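Local coordinates for Pab-dependent poly(a)-specific ribonuclease subunit PAN2 (PDB 4CZV), which is the predicted catalytic subunit of a cytoplasmic deadenylase that shortens mRNA poly(A) tails, seen here as its N-terminal WD-repeat domain, at residues A[112-117]-A[127-132]. Sequence-based numbering, arbitrary orientation.
Sequences QDLRAM and ILVAGW
From CG outward, R115 runs along one face of the W132 indole. Its CB packs on the CA of G131, and CG then sits above the five-membered ring, 3.9 Å from that ring's centroid, as a CH-pi contact. The bend at chi2 (-56°) turns the rest of the chain along the indole, and the guanidinium settles directly over the six-membered ring with CZ 3.8 Å from its centroid. Guanidinium and ring planes are 26° apart, so this cation-pi stack is nearly flat, with NH1 over CZ2 and CH2, and NH2 over CE3 and CZ3. Arginine suits the place because its flat cation can stack while its edge bonds: NE donates to OD1 of D113 (2.9 Å, 175°), a salt bridge that fixes its rotation. OD2 of D113 takes a water that also bonds W132 O, while W132 NE1 reaches S157.

Strands 114-119 and 126-131 form an antiparallel hairpin in the predicted third WD repeat, the first two strands of a four-stranded beta-propeller blade. A classic beta bulge interrupts their pairing: A130 O accepts from both R115 N (2.8 Å) and A116 N (2.9 Å). Beside it, L114 and G131 bring their CA atoms within 3.9 Å; the close approach suits glycine, which has no side chain to place there, and D113 O accepts from W132 N.

Within the bulge, small A116 and A130 put their CB atoms on one face, A130 packing on M136; past it, V129 and M117 pair on the other. V129 sets CG1 against both methyls of L114, tightly, at 3.5 Å from CD1 and from CD2, and CG2 onto CB of M117. The unbranched chain of M117 runs on until SD meets I127 CD1 at 4.2 Å, among L79, I86 and L88.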
ATOM      1  N   GLN A 112       7.492  -8.038  17.173  1.00 29.06           N
ATOM      2  CA  GLN A 112       7.245  -9.474  17.084  1.00 31.62           C
ATOM      3  C   GLN A 112       6.591  -9.879  15.764  1.00 29.17           C
ATOM      4  O   GLN A 112       6.970 -10.883  15.167  1.00 28.45           O
ATOM      5  CB  GLN A 112       6.379  -9.933  18.260  1.00 35.72           C
ATOM      6  CG  GLN A 112       7.089  -9.874  19.601  1.00 39.47           C
ATOM      7  CD  GLN A 112       8.239 -10.861  19.694  1.00 45.54           C
ATOM      8  OE1 GLN A 112       8.027 -12.073  19.760  1.00 50.22           O
ATOM      9  NE2 GLN A 112       9.468 -10.347  19.698  1.00 47.72           N
ATOM     10  N   ASP A 113       5.609  -9.101  15.317  1.00 27.46           N
ATOM     11  CA  ASP A 113       4.966  -9.353  14.034  1.00 26.29           C
ATOM     12  C   ASP A 113       4.387  -8.063  13.460  1.00 24.90           C
ATOM     13  O   ASP A 113       3.163  -7.891  13.377  1.00 24.11           O
ATOM     14  CB  ASP A 113       3.877 -10.423  14.176  1.00 26.37           C
ATOM     15  CG  ASP A 113       3.323 -10.874  12.834  1.00 25.62           C
ATOM     16  OD1 ASP A 113       3.870 -10.458  11.788  1.00 24.84           O
ATOM     17  OD2 ASP A 113       2.349 -11.655  12.825  1.00 26.11           O
ATOM     18  N   LEU A 114       5.279  -7.161  13.065  1.00 23.72           N
ATOM     19  CA  LEU A 114       4.887  -5.882  12.489  1.00 22.53           C
ATOM     20  C   LEU A 114       4.296  -6.078  11.100  1.00 21.13           C
ATOM     21  O   LEU A 114       4.746  -6.941  10.351  1.00 20.11           O
ATOM     22  CB  LEU A 114       6.087  -4.936  12.426  1.00 22.01           C
ATOM     23  CG  LEU A 114       6.833  -4.742  13.746  1.00 22.37           C
ATOM     24  CD1 LEU A 114       8.075  -3.884  13.540  1.00 22.48           C
ATOM     25  CD2 LEU A 114       5.922  -4.136  14.797  1.00 22.89           C
ATOM     26  N   ARG A 115       3.295  -5.271  10.759  1.00 20.75           N
ATOM     27  CA  ARG A 115       2.615  -5.403   9.473  1.00 20.68           C
ATOM     28  C   ARG A 115       2.483  -4.074   8.736  1.00 19.11           C
ATOM     29  O   ARG A 115       2.342  -4.051   7.512  1.00 18.85           O
ATOM     30  CB  ARG A 115       1.220  -6.022   9.662  1.00 22.17           C
ATOM     31  CG  ARG A 115       1.229  -7.478  10.134  1.00 24.10           C
ATOM     32  CD  ARG A 115       2.037  -8.352   9.190  1.00 24.35           C
ATOM     33  NE  ARG A 115       2.036  -9.751   9.597  1.00 25.50           N
ATOM     34  CZ  ARG A 115       1.232 -10.680   9.088  1.00 25.52           C
ATOM     35  NH1 ARG A 115       0.354 -10.359   8.149  1.00 25.67           N
ATOM     36  NH2 ARG A 115       1.307 -11.931   9.519  1.00 26.24           N
ATOM     37  N   ALA A 116       2.517  -2.969   9.475  1.00 18.64           N
ATOM     38  CA  ALA A 116       2.275  -1.662   8.867  1.00 18.97           C
ATOM     39  C   ALA A 116       3.017  -0.533   9.569  1.00 18.19           C
ATOM     40  O   ALA A 116       3.364  -0.625  10.745  1.00 19.12           O
ATOM     41  CB  ALA A 116       0.781  -1.362   8.848  1.00 20.43           C
ATOM     42  N   MET A 117       3.255   0.540   8.828  1.00 17.88           N
ATOM     43  CA  MET A 117       3.831   1.745   9.401  1.00 18.02           C
ATOM     44  C   MET A 117       3.315   2.969   8.675  1.00 17.73           C
ATOM     45  O   MET A 117       2.912   2.888   7.515  1.00 17.15           O
ATOM     46  CB  MET A 117       5.360   1.711   9.347  1.00 17.99           C
ATOM     47  CG  MET A 117       5.941   1.669   7.944  1.00 17.35           C
ATOM     48  SD  MET A 117       7.751   1.613   7.962  1.00 17.29           S
ATOM     49  CE  MET A 117       8.103   1.366   6.228  1.00 12.67           C
ATOM     50  N   ILE A 127       7.848   7.972  12.624  1.00 22.12           N
ATOM     51  CA  ILE A 127       6.891   6.980  12.152  1.00 21.81           C
ATOM     52  C   ILE A 127       6.260   6.182  13.280  1.00 21.93           C
ATOM     53  O   ILE A 127       6.834   6.034  14.360  1.00 22.89           O
ATOM     54  CB  ILE A 127       7.527   5.970  11.163  1.00 20.26           C
ATOM     55  CG1 ILE A 127       8.680   5.206  11.831  1.00 21.12           C
ATOM     56  CG2 ILE A 127       7.968   6.667   9.883  1.00 19.13           C
ATOM     57  CD1 ILE A 127       9.212   4.061  10.991  1.00 20.86           C
ATOM     58  N   LEU A 128       5.064   5.672  13.003  1.00 22.12           N
ATOM     59  CA  LEU A 128       4.366   4.752  13.887  1.00 22.51           C
ATOM     60  C   LEU A 128       4.420   3.356  13.286  1.00 22.16           C
ATOM     61  O   LEU A 128       4.241   3.172  12.084  1.00 21.30           O
ATOM     62  CB  LEU A 128       2.913   5.179  14.094  1.00 22.93           C
ATOM     63  CG  LEU A 128       2.057   4.240  14.951  1.00 23.74           C
ATOM     64  CD1 LEU A 128       2.434   4.354  16.425  1.00 23.73           C
ATOM     65  CD2 LEU A 128       0.569   4.510  14.738  1.00 23.77           C
ATOM     66  N   VAL A 129       4.657   2.368  14.128  1.00 22.16           N
ATOM     67  CA  VAL A 129       4.878   1.024  13.654  1.00 21.98           C
ATOM     68  C   VAL A 129       3.986   0.054  14.432  1.00 22.43           C
ATOM     69  O   VAL A 129       3.929   0.107  15.659  1.00 22.93           O
ATOM     70  CB  VAL A 129       6.379   0.666  13.785  1.00 22.72           C
ATOM     71  CG1 VAL A 129       6.569  -0.790  14.007  1.00 22.33           C
ATOM     72  CG2 VAL A 129       7.153   1.150  12.553  1.00 22.54           C
ATOM     73  N   ALA A 130       3.271  -0.809  13.710  1.00 22.65           N
ATOM     74  CA  ALA A 130       2.322  -1.732  14.330  1.00 22.64           C
ATOM     75  C   ALA A 130       2.146  -3.012  13.512  1.00 22.00           C
ATOM     76  O   ALA A 130       2.675  -3.138  12.406  1.00 21.04           O
ATOM     77  CB  ALA A 130       0.970  -1.050  14.528  1.00 23.42           C
ATOM     78  N   GLY A 131       1.387  -3.956  14.061  1.00 22.29           N
ATOM     79  CA  GLY A 131       1.155  -5.222  13.395  1.00 22.81           C
ATOM     80  C   GLY A 131       0.175  -6.120  14.122  1.00 23.65           C
ATOM     81  O   GLY A 131      -0.729  -5.649  14.817  1.00 23.45           O
ATOM     82  N   TRP A 132       0.353  -7.427  13.959  1.00 23.98           N
ATOM     83  CA  TRP A 132      -0.515  -8.393  14.613  1.00 25.39           C
ATOM     84  C   TRP A 132       0.068  -8.722  15.987  1.00 25.27           C
ATOM     85  O   TRP A 132       0.550  -9.831  16.239  1.00 25.19           O
ATOM     86  CB  TRP A 132      -0.680  -9.641  13.743  1.00 27.97           C
ATOM     87  CG  TRP A 132      -1.419  -9.357  12.451  1.00 29.31           C
ATOM     88  CD1 TRP A 132      -1.856  -8.138  12.007  1.00 29.86           C
ATOM     89  CD2 TRP A 132      -1.811 -10.308  11.454  1.00 29.98           C
ATOM     90  NE1 TRP A 132      -2.490  -8.273  10.796  1.00 29.63           N
ATOM     91  CE2 TRP A 132      -2.480  -9.595  10.436  1.00 29.95           C
ATOM     92  CE3 TRP A 132      -1.666 -11.692  11.323  1.00 30.75           C
ATOM     93  CZ2 TRP A 132      -3.000 -10.220   9.302  1.00 30.07           C
ATOM     94  CZ3 TRP A 132      -2.182 -12.311  10.195  1.00 30.54           C
ATOM     95  CH2 TRP A 132      -2.840 -11.574   9.199  1.00 30.98           C
TER
HETATM   96  O   HOH W   1       1.329 -12.398  15.101  1.00 26.67           O